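Local coordinates for protein PAN2-PAN3 deadenylation complex catalytic subunit pan2 (Neurospora crassa, PDB 4CZX) that probably shortens mRNA poly(A) tails as the catalytic subunit of a deadenylase complex, this chain being its N-terminal WD40 domain, at residues 41-46 and 63-68; 84-89 and 93-98; 102-107 and 137-142; 115-120 and 125-130; 157-160 and 164-167. All coordinates share one frame; numbering follows the deposited sequence. Where two conformers were deposited one is given.

Interaction 1. Residues 41-46 and 63-68; sequences LLWIGT and TAFRIH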
# COMPACT_ATOMS: atom_id res chain seq x y z
N LEU A 41 31.94 -13.41 5.54
CA LEU A 41 30.91 -12.40 5.77
C LEU A 41 31.19 -11.54 7.01
O LEU A 41 31.66 -12.03 8.04
CB LEU A 41 29.54 -13.05 5.92
CG LEU A 41 29.03 -13.82 4.69
CD1 LEU A 41 27.68 -14.46 4.99
CD2 LEU A 41 28.96 -12.90 3.49
N LEU A 42 30.88 -10.26 6.87
CA LEU A 42 30.76 -9.36 8.02
C LEU A 42 29.30 -8.93 8.15
O LEU A 42 28.69 -8.47 7.17
CB LEU A 42 31.66 -8.13 7.88
CG LEU A 42 31.60 -7.11 9.02
CD1 LEU A 42 32.23 -7.67 10.30
CD2 LEU A 42 32.29 -5.82 8.62
N TRP A 43 28.74 -9.09 9.34
CA TRP A 43 27.35 -8.72 9.60
C TRP A 43 27.23 -7.43 10.39
O TRP A 43 27.97 -7.21 11.36
CB TRP A 43 26.64 -9.86 10.34
CG TRP A 43 26.45 -11.08 9.47
CD1 TRP A 43 27.35 -12.07 9.25
CD2 TRP A 43 25.29 -11.41 8.68
NE1 TRP A 43 26.83 -13.01 8.38
CE2 TRP A 43 25.56 -12.63 8.03
CE3 TRP A 43 24.05 -10.79 8.48
CZ2 TRP A 43 24.64 -13.25 7.18
CZ3 TRP A 43 23.13 -11.41 7.63
CH2 TRP A 43 23.42 -12.62 7.00
N ILE A 44 26.29 -6.57 9.98
CA ILE A 44 26.07 -5.26 10.62
C ILE A 44 24.60 -5.11 10.96
O ILE A 44 23.73 -5.38 10.13
CB ILE A 44 26.51 -4.10 9.69
CG1 ILE A 44 27.96 -4.31 9.22
CG2 ILE A 44 26.28 -2.72 10.34
CD1 ILE A 44 28.43 -3.26 8.24
N GLY A 45 24.30 -4.68 12.19
CA GLY A 45 22.91 -4.48 12.57
C GLY A 45 22.52 -3.01 12.67
O GLY A 45 23.38 -2.17 12.92
N THR A 46 21.24 -2.69 12.44
CA THR A 46 20.73 -1.32 12.59
C THR A 46 19.92 -1.14 13.87
O THR A 46 19.55 -2.11 14.52
CB THR A 46 19.80 -0.87 11.40
OG1 THR A 46 18.50 -1.45 11.56
CG2 THR A 46 20.38 -1.26 10.03
N THR A 63 23.58 -10.16 1.51
CA THR A 63 22.15 -10.22 1.80
C THR A 63 21.78 -9.18 2.85
O THR A 63 22.64 -8.63 3.53
CB THR A 63 21.71 -11.60 2.30
OG1 THR A 63 22.53 -11.99 3.41
CG2 THR A 63 21.82 -12.66 1.17
N ALA A 64 20.48 -8.91 2.97
CA ALA A 64 20.01 -7.97 3.97
C ALA A 64 18.53 -8.20 4.21
O ALA A 64 17.76 -8.39 3.26
CB ALA A 64 20.28 -6.53 3.53
N PHE A 65 18.14 -8.20 5.49
CA PHE A 65 16.75 -8.46 5.86
C PHE A 65 16.51 -8.05 7.30
O PHE A 65 17.42 -8.06 8.12
CB PHE A 65 16.39 -9.94 5.65
CG PHE A 65 17.45 -10.91 6.13
CD1 PHE A 65 17.43 -11.39 7.43
CD2 PHE A 65 18.45 -11.33 5.28
CE1 PHE A 65 18.42 -12.29 7.88
CE2 PHE A 65 19.45 -12.21 5.73
CZ PHE A 65 19.43 -12.70 7.02
N ARG A 66 15.27 -7.68 7.60
CA ARG A 66 14.92 -7.28 8.95
C ARG A 66 14.63 -8.51 9.79
O ARG A 66 13.94 -9.42 9.34
CB ARG A 66 13.72 -6.32 8.94
CG ARG A 66 13.57 -5.60 10.29
CD ARG A 66 12.32 -4.66 10.31
NE ARG A 66 12.40 -3.57 9.33
CZ ARG A 66 13.19 -2.51 9.45
NH1 ARG A 66 13.99 -2.41 10.50
NH2 ARG A 66 13.18 -1.55 8.53
N ILE A 67 15.15 -8.57 11.00
CA ILE A 67 15.06 -9.80 11.79
C ILE A 67 14.03 -9.73 12.93
O ILE A 67 13.81 -10.73 13.63
CB ILE A 67 16.48 -10.22 12.32
CG1 ILE A 67 17.16 -9.12 13.15
CG2 ILE A 67 17.38 -10.56 11.14
CD1 ILE A 67 16.71 -9.02 14.60
N HIS A 68 13.40 -8.58 13.14
CA HIS A 68 12.28 -8.49 14.09
C HIS A 68 11.44 -7.25 13.73
O HIS A 68 11.88 -6.45 12.92
CB HIS A 68 12.78 -8.46 15.55
CG HIS A 68 13.63 -7.27 15.91
ND1 HIS A 68 14.42 -7.25 17.04
CD2 HIS A 68 13.80 -6.07 15.31
CE1 HIS A 68 15.05 -6.09 17.11
NE2 HIS A 68 14.68 -5.35 16.08
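Thr63 OG1 is gripped by two polar partners, Ser53 OG and the backbone oxygen of Arg98, while on the side of strand 41-45 it meets the six-membered ring of the Trp43 indole obliquely, with Trp43 CH2 3.8 Å from Thr63 OG1. The phenyl ring of Phe65 arrives next to the same corner: Phe65 CZ is 4.0 Å from Trp43 CZ3. The rings meet at a slant, outer phenyl carbon against the far end of the indole. Although the CB of Phe65 leads away from strand 41-45, its ring is folded back between backbone N and carbonyl carbon (chi1 44°), which returns CZ to the contact. At the other end of the indole, Trp43 NE1 is bonded to Asp36 OD2; this buried N-H is thereby satisfied, and the bond helps to set the ring's rotation. The rings of Phe78 and Phe80 also meet the indole. Strand 50-55 runs between the two segments and pairs with both, which explains the 9.3 Å from Trp43 CA to Ala64 CA. Beyond it, strand 60-66 is the last of this four-stranded sheet: Phe65 reaches Ala96 of the following sheet, and a chain of another protein makes backbone hydrogen bonds with Ala64.

Interaction 2. Residues 84-89 and 93-98; sequences GVIFLG and VYMAAR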
# COMPACT_ATOMS: atom_id res chain seq x y z
N GLY A 84 23.08 -21.45 9.95
CA GLY A 84 22.75 -20.07 9.70
C GLY A 84 23.18 -19.11 10.79
O GLY A 84 24.05 -19.42 11.60
N VAL A 85 22.54 -17.94 10.81
CA VAL A 85 22.90 -16.89 11.74
C VAL A 85 21.80 -16.72 12.77
O VAL A 85 20.61 -16.74 12.43
CB VAL A 85 23.11 -15.56 11.01
CG1 VAL A 85 23.56 -14.44 12.02
CG2 VAL A 85 24.11 -15.74 9.88
N ILE A 86 22.19 -16.55 14.03
CA ILE A 86 21.23 -16.25 15.09
C ILE A 86 21.29 -14.76 15.42
O ILE A 86 22.37 -14.17 15.56
CB ILE A 86 21.49 -17.09 16.34
CG1 ILE A 86 21.69 -18.57 15.95
CG2 ILE A 86 20.33 -16.96 17.34
CD1 ILE A 86 22.01 -19.46 17.12
N PHE A 87 20.11 -14.15 15.49
CA PHE A 87 19.96 -12.70 15.68
C PHE A 87 19.19 -12.44 16.96
O PHE A 87 18.12 -13.03 17.18
CB PHE A 87 19.21 -12.07 14.50
CG PHE A 87 19.76 -12.42 13.14
CD1 PHE A 87 19.29 -13.52 12.43
CD2 PHE A 87 20.71 -11.59 12.55
CE1 PHE A 87 19.79 -13.83 11.15
CE2 PHE A 87 21.20 -11.87 11.28
CZ PHE A 87 20.75 -13.00 10.57
N LEU A 88 19.69 -11.54 17.81
CA LEU A 88 19.00 -11.23 19.06
C LEU A 88 18.46 -9.80 19.05
O LEU A 88 19.17 -8.85 18.74
CB LEU A 88 19.93 -11.41 20.27
CG LEU A 88 19.21 -11.27 21.63
CD1 LEU A 88 19.79 -12.24 22.65
CD2 LEU A 88 19.28 -9.85 22.21
N GLY A 89 17.18 -9.66 19.41
CA GLY A 89 16.58 -8.36 19.66
C GLY A 89 16.04 -8.38 21.08
O GLY A 89 16.05 -9.43 21.73
N VAL A 93 14.28 -13.85 19.47
CA VAL A 93 15.48 -14.42 18.91
C VAL A 93 15.08 -14.99 17.55
O VAL A 93 14.03 -15.62 17.44
CB VAL A 93 16.08 -15.52 19.80
CG1 VAL A 93 17.39 -16.05 19.23
CG2 VAL A 93 16.28 -15.00 21.23
N TYR A 94 15.89 -14.74 16.54
CA TYR A 94 15.57 -15.12 15.17
C TYR A 94 16.73 -15.89 14.57
O TYR A 94 17.88 -15.56 14.82
CB TYR A 94 15.28 -13.87 14.33
CG TYR A 94 14.87 -14.14 12.90
CD1 TYR A 94 13.69 -14.81 12.61
CD2 TYR A 94 15.66 -13.70 11.84
CE1 TYR A 94 13.29 -15.06 11.30
CE2 TYR A 94 15.26 -13.94 10.51
CZ TYR A 94 14.09 -14.63 10.25
OH TYR A 94 13.71 -14.87 8.94
N MET A 95 16.42 -16.91 13.77
CA MET A 95 17.47 -17.62 13.06
C MET A 95 17.12 -17.76 11.59
O MET A 95 16.00 -18.11 11.24
CB MET A 95 17.70 -19.01 13.66
CG MET A 95 18.87 -19.72 13.00
SD MET A 95 19.27 -21.30 13.75
CE MET A 95 20.62 -21.79 12.68
N ALA A 96 18.09 -17.46 10.73
CA ALA A 96 17.87 -17.54 9.29
C ALA A 96 19.14 -18.04 8.64
O ALA A 96 20.22 -17.88 9.19
CB ALA A 96 17.47 -16.18 8.72
N ALA A 97 19.00 -18.65 7.47
CA ALA A 97 20.16 -19.01 6.67
C ALA A 97 20.80 -17.71 6.22
O ALA A 97 20.16 -16.66 6.25
CB ALA A 97 19.74 -19.88 5.48
N ARG A 98 22.05 -17.78 5.78
CA ARG A 98 22.77 -16.58 5.36
C ARG A 98 22.16 -15.98 4.08
O ARG A 98 22.35 -14.80 3.79
CB ARG A 98 24.25 -16.92 5.17
CG ARG A 98 24.94 -17.21 6.50
CD ARG A 98 26.28 -17.95 6.35
NE ARG A 98 26.93 -18.06 7.66
CZ ARG A 98 26.70 -19.05 8.52
NH1 ARG A 98 25.88 -20.05 8.20
NH2 ARG A 98 27.32 -19.07 9.69
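Val85 and Phe87 pair with Ala96 and Tyr94 through two-way backbone hydrogen bonds, among them Val85 N to Ala96 O at 2.8 Å and Phe87 N to Tyr94 O at 2.7 Å, both nearly straight at 165°. Ile86-Met95 and Leu88-Val93 are the non-hydrogen-bonded pairs between and beyond them. On the face carrying Val85, Phe87, Tyr94 and Ala96, the two aromatic side chains lie side by side and point the same way, Phe87 CD1 3.7 Å from Tyr94 CD2. Tyr94 O sits at the edge of the phenyl ring, and Val85 CG1 covers one face of it near the rim, 3.4 Å above the plane. On the opposite face Ile86 CG2 packs against Val93 CG1 at 3.6 Å, while the extended Met95 (chi1 -175°) reaches out until its CE lies 3.7 Å from Gly84 N. Arg98 closes the end of the pair: the Arg98 and Val85 side chains cross at about a right angle, Arg98 CG 3.8 Å from Val85 CG2, and Arg98 NH1 reaches to 3.5 Å from Gly84 CA. Farther out, Asp36 holds Arg98 NE in a salt bridge and Val81 O takes a bond from Arg98 NH2, so two groups outside the hairpin position the guanidinium. Pro102 and Trp104 of the next strand line Tyr94 and Val93. This antiparallel hairpin forms the two central strands of a four-stranded sheet, one blade of the WD40 beta-propeller.

Interaction 3. Residues 102-107 and 137-142; sequences PIWSIR and LVIDVN. With PO4 (phosphate ion), chain D.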
# COMPACT_ATOMS: atom_id res chain seq x y z
N PRO A 102 14.20 -17.94 6.22
CA PRO A 102 13.90 -18.11 7.64
C PRO A 102 14.07 -19.54 8.12
O PRO A 102 13.72 -20.49 7.40
CB PRO A 102 12.43 -17.67 7.75
CG PRO A 102 12.27 -16.68 6.63
CD PRO A 102 13.08 -17.30 5.50
N ILE A 103 14.62 -19.70 9.33
CA ILE A 103 14.80 -21.02 9.92
C ILE A 103 13.87 -21.20 11.13
O ILE A 103 13.11 -22.17 11.17
CB ILE A 103 16.27 -21.26 10.32
CG1 ILE A 103 17.12 -21.42 9.06
CG2 ILE A 103 16.39 -22.50 11.20
CD1 ILE A 103 18.61 -21.57 9.32
N TRP A 104 13.96 -20.30 12.11
CA TRP A 104 12.93 -20.23 13.15
C TRP A 104 12.80 -18.86 13.82
O TRP A 104 13.61 -17.96 13.61
CB TRP A 104 13.15 -21.31 14.24
CG TRP A 104 14.55 -21.46 14.87
CD1 TRP A 104 15.42 -22.49 14.66
CD2 TRP A 104 15.18 -20.58 15.82
NE1 TRP A 104 16.56 -22.31 15.42
CE2 TRP A 104 16.44 -21.15 16.13
CE3 TRP A 104 14.82 -19.38 16.44
CZ2 TRP A 104 17.34 -20.56 17.03
CZ3 TRP A 104 15.71 -18.79 17.34
CH2 TRP A 104 16.96 -19.38 17.62
N SER A 105 11.75 -18.72 14.60
CA SER A 105 11.42 -17.45 15.24
C SER A 105 10.89 -17.72 16.63
O SER A 105 9.95 -18.49 16.81
CB SER A 105 10.39 -16.68 14.40
OG SER A 105 10.09 -15.42 14.98
N ILE A 106 11.51 -17.12 17.64
CA ILE A 106 11.07 -17.32 19.00
C ILE A 106 10.75 -15.96 19.62
O ILE A 106 11.60 -15.08 19.72
CB ILE A 106 12.14 -18.06 19.85
CG1 ILE A 106 12.44 -19.44 19.23
CG2 ILE A 106 11.67 -18.21 21.28
CD1 ILE A 106 13.54 -20.23 19.95
N ARG A 107 9.49 -15.80 20.02
CA ARG A 107 9.05 -14.55 20.64
C ARG A 107 8.33 -14.93 21.92
O ARG A 107 7.10 -15.00 21.96
CB ARG A 107 8.15 -13.75 19.69
CG ARG A 107 7.95 -12.29 20.11
CD ARG A 107 7.05 -11.50 19.16
NE ARG A 107 6.96 -10.11 19.62
CZ ARG A 107 7.84 -9.16 19.30
NH1 ARG A 107 8.85 -9.42 18.49
NH2 ARG A 107 7.70 -7.93 19.80
N LEU A 137 16.70 -17.42 29.42
CA LEU A 137 16.10 -18.53 28.70
C LEU A 137 17.16 -19.36 28.01
O LEU A 137 18.14 -18.83 27.48
CB LEU A 137 15.09 -18.04 27.65
CG LEU A 137 13.90 -17.24 28.18
CD1 LEU A 137 14.14 -15.75 28.01
CD2 LEU A 137 12.62 -17.68 27.48
N VAL A 138 16.96 -20.67 28.04
CA VAL A 138 17.82 -21.61 27.33
C VAL A 138 17.08 -22.08 26.07
O VAL A 138 15.93 -22.51 26.13
CB VAL A 138 18.19 -22.81 28.22
CG1 VAL A 138 19.17 -23.70 27.51
CG2 VAL A 138 18.77 -22.34 29.56
N ILE A 139 17.74 -21.97 24.92
CA ILE A 139 17.13 -22.30 23.63
C ILE A 139 17.86 -23.44 22.92
O ILE A 139 19.09 -23.40 22.77
CB ILE A 139 17.09 -21.06 22.70
CG1 ILE A 139 16.08 -20.04 23.23
CG2 ILE A 139 16.75 -21.45 21.26
CD1 ILE A 139 16.18 -18.64 22.60
N ASP A 140 17.09 -24.46 22.50
CA ASP A 140 17.58 -25.53 21.64
C ASP A 140 17.65 -24.97 20.22
O ASP A 140 16.63 -24.66 19.62
CB ASP A 140 16.64 -26.75 21.70
CG ASP A 140 17.15 -27.96 20.89
OD1 ASP A 140 17.84 -27.80 19.86
OD2 ASP A 140 16.82 -29.09 21.29
N VAL A 141 18.87 -24.85 19.71
CA VAL A 141 19.12 -24.23 18.41
C VAL A 141 18.65 -25.13 17.26
O VAL A 141 18.24 -24.66 16.20
CB VAL A 141 20.62 -23.87 18.27
CG1 VAL A 141 20.93 -23.34 16.90
CG2 VAL A 141 20.99 -22.80 19.34
N ASN A 142 18.68 -26.44 17.49
CA ASN A 142 18.24 -27.37 16.45
C ASN A 142 16.72 -27.37 16.30
O ASN A 142 16.21 -27.36 15.18
CB ASN A 142 18.74 -28.78 16.76
CG ASN A 142 20.25 -28.87 16.68
OD1 ASN A 142 20.87 -28.31 15.77
ND2 ASN A 142 20.85 -29.54 17.65
P PO4 D . 4.08 -8.39 21.45
O1 PO4 D . 3.97 -8.23 22.95
O2 PO4 D . 4.95 -7.28 20.90
O3 PO4 D . 4.68 -9.73 21.12
O4 PO4 D . 2.70 -8.31 20.83
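Two neighbouring blades of the propeller meet where Trp104 and Ile106, on the last strand of one four-stranded sheet, contact Ile139 of strand 135-140 and Val141 just past its end, in the next. Trp104 follows Ile103 in a classic beta bulge opposite Met95, and its CB leads toward residues 137-142. Folded over its own backbone (chi1 49°), the indole lies across the blade boundary and presents its N-H: Trp104 NE1 donates to Val141 O at 3.0 Å. The bond is somewhat bent, 149° at the hydrogen, and the donor is tilted 26° from the carbonyl plane. Trp104 CH2, on the six-membered ring, meets Ile139 CG2 at 4.2 Å. The same methyl meets a second side chain, for Ile106 and Ile139 reach toward each other tip to tip, Ile106 CD1 3.7 Å from Ile139 CG2. Past strand 102-106 the extended Arg107 turns outward to a phosphate ion, probably from the crystallisation liquor. The ion lies at the edge of the guanidinium, in its plane, with hydrogen bonds from Arg107 NE to O3 (2.8 Å) and from Arg107 NH2 to O2 (3.0 Å); Arg91 also binds it, and Asp72 pairs with Arg107 NH1. At the boundary itself, one directional bond satisfies a buried indole N-H, and the remaining hold is between apolar methyl and ring carbons.

Interaction 4. Residues 115-120 and 125-130; sequences RAMSFT and SEILVA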
# COMPACT_ATOMS: atom_id res chain seq x y z
N ARG A 115 19.50 -8.72 25.89
CA ARG A 115 20.67 -7.93 25.50
C ARG A 115 21.84 -8.77 25.01
O ARG A 115 22.76 -8.26 24.36
CB ARG A 115 21.16 -7.07 26.68
CG ARG A 115 20.15 -6.02 27.15
CD ARG A 115 19.86 -4.99 26.07
NE ARG A 115 18.89 -4.00 26.57
CZ ARG A 115 19.23 -2.89 27.23
NH1 ARG A 115 20.51 -2.60 27.47
NH2 ARG A 115 18.28 -2.06 27.66
N ALA A 116 21.82 -10.06 25.35
CA ALA A 116 22.99 -10.88 25.17
C ALA A 116 22.65 -12.35 25.02
O ALA A 116 21.68 -12.85 25.59
CB ALA A 116 23.96 -10.71 26.36
N MET A 117 23.49 -13.04 24.28
CA MET A 117 23.41 -14.49 24.27
C MET A 117 24.74 -15.14 24.00
O MET A 117 25.66 -14.52 23.46
CB MET A 117 22.40 -14.94 23.25
CG MET A 117 22.79 -14.54 21.94
SD MET A 117 21.52 -15.22 20.91
CE MET A 117 22.08 -14.42 19.53
N SER A 118 24.82 -16.41 24.36
CA SER A 118 26.05 -17.17 24.21
C SER A 118 25.74 -18.64 24.00
O SER A 118 24.64 -19.10 24.29
CB SER A 118 26.95 -17.00 25.44
OG SER A 118 26.42 -17.73 26.54
N PHE A 119 26.73 -19.38 23.53
CA PHE A 119 26.62 -20.83 23.56
C PHE A 119 26.81 -21.31 24.99
O PHE A 119 27.09 -20.51 25.90
CB PHE A 119 27.64 -21.45 22.60
CG PHE A 119 27.41 -21.04 21.17
CD1 PHE A 119 26.30 -21.50 20.48
CD2 PHE A 119 28.28 -20.17 20.52
CE1 PHE A 119 26.05 -21.11 19.17
CE2 PHE A 119 28.05 -19.78 19.22
CZ PHE A 119 26.93 -20.26 18.53
N THR A 120 26.61 -22.60 25.21
CA THR A 120 26.67 -23.17 26.54
C THR A 120 27.60 -24.38 26.52
O THR A 120 28.65 -24.33 25.88
CB THR A 120 25.26 -23.57 27.05
OG1 THR A 120 24.75 -24.67 26.28
CG2 THR A 120 24.29 -22.38 26.96
N SER A 125 24.61 -26.37 19.66
CA SER A 125 23.25 -26.90 19.71
C SER A 125 22.34 -26.11 20.65
O SER A 125 21.12 -26.25 20.60
CB SER A 125 23.27 -28.37 20.13
OG SER A 125 24.20 -29.12 19.36
N GLU A 126 22.94 -25.31 21.53
CA GLU A 126 22.18 -24.62 22.57
C GLU A 126 22.71 -23.23 22.88
O GLU A 126 23.93 -23.00 22.91
CB GLU A 126 22.17 -25.48 23.84
CG GLU A 126 21.31 -24.95 24.98
CD GLU A 126 21.40 -25.82 26.24
OE1 GLU A 126 22.31 -25.59 27.07
OE2 GLU A 126 20.55 -26.73 26.40
N ILE A 127 21.81 -22.28 23.12
CA ILE A 127 22.22 -20.96 23.55
C ILE A 127 21.54 -20.52 24.84
O ILE A 127 20.46 -20.99 25.18
CB ILE A 127 21.95 -19.89 22.47
CG1 ILE A 127 20.48 -19.88 22.07
CG2 ILE A 127 22.87 -20.08 21.28
CD1 ILE A 127 20.13 -18.79 21.06
N LEU A 128 22.21 -19.62 25.54
CA LEU A 128 21.65 -18.95 26.71
C LEU A 128 21.34 -17.51 26.31
O LEU A 128 22.17 -16.86 25.69
CB LEU A 128 22.63 -18.99 27.88
CG LEU A 128 22.26 -18.18 29.12
CD1 LEU A 128 21.09 -18.80 29.87
CD2 LEU A 128 23.49 -18.05 30.05
N VAL A 129 20.15 -17.01 26.65
CA VAL A 129 19.86 -15.62 26.33
C VAL A 129 19.41 -14.91 27.60
O VAL A 129 18.76 -15.50 28.46
CB VAL A 129 18.78 -15.47 25.20
CG1 VAL A 129 19.14 -16.32 23.97
CG2 VAL A 129 17.38 -15.78 25.71
N ALA A 130 19.82 -13.66 27.73
CA ALA A 130 19.57 -12.88 28.94
C ALA A 130 19.58 -11.40 28.59
O ALA A 130 19.85 -11.01 27.45
CB ALA A 130 20.62 -13.18 30.01
O HOH W 1 26.05 -24.73 23.46
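Ala130 O accepts two successive backbone N-H groups, those of Arg115 and Ala116, where both residues face Ala130 in a classic beta bulge. Arg115 N lies 2.8 Å from Ala130 O, in the carbonyl plane on a lone pair and almost straight at 175°; Ala116 N, 3.0 Å from Ala130 O, comes in tilted from that plane. Beyond the bulge the strands settle into regular antiparallel pairing, with Ser118 and Leu128 exchanging two bonds. At the far end the side chains take over. Thr120 OG1 donates to Glu126 OE1 at 2.7 Å, meeting the carboxylate on its anti side, 27° out of plane, while Lys122 forms a salt bridge with Glu126 OE2. One water bridges the backbones here, accepting from Thr120 N at 2.8 Å and donating to Glu126 O. These strands are the first two of the four in this propeller blade, the predicted third WD repeat, and thus the ones closest to the channel about which the blades are arranged. On one face Met117 and Val129 lie side by side, Met117 CB 3.6 Å from Val129 CG1. Met117 turns back over its own main chain at CG (chi1 62°) and extends from there to bring SD 3.8 Å from Ile127 CD1. The other branch of Ile127 serves a different neighbour: its CG2 is 3.8 Å from Phe119 CD1. Leu79 of the preceding sheet packs on Met117, Phe119 and Ile127, and Leu159 of the following one on Ala116 and Ser118.

Interaction 5. Residues 157-160 and 164-167; sequences SFLK and YICA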
# COMPACT_ATOMS: atom_id res chain seq x y z
N SER A 157 24.63 -7.55 30.22
CA SER A 157 24.82 -6.85 28.94
C SER A 157 25.60 -7.66 27.90
O SER A 157 25.49 -7.38 26.71
CB SER A 157 25.55 -5.53 29.18
OG SER A 157 24.79 -4.68 30.03
N PHE A 158 26.41 -8.62 28.36
CA PHE A 158 27.21 -9.50 27.49
C PHE A 158 27.24 -10.91 28.06
O PHE A 158 27.26 -11.10 29.28
CB PHE A 158 28.67 -9.03 27.36
CG PHE A 158 28.84 -7.70 26.70
CD1 PHE A 158 28.86 -6.55 27.46
CD2 PHE A 158 29.03 -7.61 25.34
CE1 PHE A 158 29.02 -5.31 26.87
CE2 PHE A 158 29.21 -6.37 24.74
CZ PHE A 158 29.21 -5.22 25.51
N LEU A 159 27.30 -11.87 27.15
CA LEU A 159 27.52 -13.28 27.46
C LEU A 159 28.46 -13.86 26.42
O LEU A 159 28.28 -13.60 25.23
CB LEU A 159 26.20 -14.07 27.45
CG LEU A 159 25.12 -13.72 28.49
CD1 LEU A 159 23.81 -14.43 28.15
CD2 LEU A 159 25.60 -14.14 29.87
N LYS A 160 29.46 -14.62 26.84
CA LYS A 160 30.25 -15.38 25.87
C LYS A 160 30.84 -16.63 26.50
O LYS A 160 31.41 -16.59 27.60
CB LYS A 160 31.36 -14.51 25.24
CG LYS A 160 32.25 -15.30 24.26
CD LYS A 160 32.99 -14.39 23.28
CE LYS A 160 34.00 -15.17 22.43
NZ LYS A 160 34.65 -14.30 21.40
N TYR A 164 34.19 -21.12 30.34
CA TYR A 164 32.97 -20.92 31.12
C TYR A 164 32.15 -19.88 30.40
O TYR A 164 32.63 -19.24 29.46
CB TYR A 164 33.27 -20.44 32.55
CG TYR A 164 34.27 -21.29 33.31
CD1 TYR A 164 33.93 -22.56 33.75
CD2 TYR A 164 35.54 -20.81 33.58
CE1 TYR A 164 34.84 -23.34 34.44
CE2 TYR A 164 36.46 -21.58 34.27
CZ TYR A 164 36.10 -22.84 34.70
OH TYR A 164 37.01 -23.61 35.38
N ILE A 165 30.91 -19.68 30.84
CA ILE A 165 30.11 -18.58 30.32
C ILE A 165 30.49 -17.32 31.07
O ILE A 165 30.27 -17.22 32.27
CB ILE A 165 28.60 -18.85 30.45
CG1 ILE A 165 28.19 -20.04 29.57
CG2 ILE A 165 27.79 -17.62 30.08
CD1 ILE A 165 26.77 -20.50 29.79
N CYS A 166 31.09 -16.37 30.37
CA CYS A 166 31.49 -15.12 30.99
C CYS A 166 30.40 -14.10 30.78
O CYS A 166 30.03 -13.77 29.64
CB CYS A 166 32.83 -14.63 30.44
SG CYS A 166 34.16 -15.83 30.66
N ALA A 167 29.88 -13.61 31.90
CA ALA A 167 28.64 -12.87 31.91
C ALA A 167 28.83 -11.48 32.49
O ALA A 167 28.98 -11.33 33.70
CB ALA A 167 27.59 -13.63 32.70
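Leu159 carries CG beside its backbone N and anti to the carbonyl carbon (chi1 -64°), and with CD1 extended (chi2 170°) it is the other branch, CD2, that turns to Ala167 and Ile165. The two segments form a beta-hairpin, the first pair of strands in a propeller blade that falls in the predicted fourth WD repeat. Leu159 CD2 presses on Ala167 CB at 3.5 Å, tighter than ordinary van der Waals contact, and lies 4.1 Å from Ile165 CG2. Leu159 and Ala167 are a non-hydrogen-bonded pair; Lys160 and Cys166 are hydrogen-bonded both ways. Cys166 N reaches Lys160 O at 2.8 Å and is nearly straight at the hydrogen (171°), while Lys160 N reaches Cys166 O at 3.0 Å. The extended side chain of Lys160 leaves on the face opposite Leu159 and ends in a salt bridge with Asp199. At the start of the strand, Ser157 and Phe158 both face and bond to Ala168 in a classic beta bulge, and Ser157 OG accepts from Trp132 NE1 and is hydrogen-bonded to a bound MES molecule, probably from the crystallisation liquor. Beside the shorter and straighter backbone bond, Cys166 CB packs 3.7 Å from Lys160 O.

In the fold
The five contacts run through four consecutive blades of a seven-bladed propeller. Interactions 1 and 2 join across a blade boundary, where Ile67 CG2 lies 3.6 Å from Phe87 CG. Interaction 2 shares its sheet with residues 102-107 of interaction 3, and interaction 4 is nested in the chain loop that interaction 3 closes. Met117 CE packs 3.8 Å from Ile86 CG2, linking interactions 4 and 2; Ala116 CB, 3.6 Å from Leu159 N, links interactions 4 and 5. Bound MES is found about 5 Å from the side chain of Arg115 in interaction 4 and about 4 Å from that of Phe158 in interaction 5. The metal-dependent exonuclease domain lies elsewhere in the full-length protein.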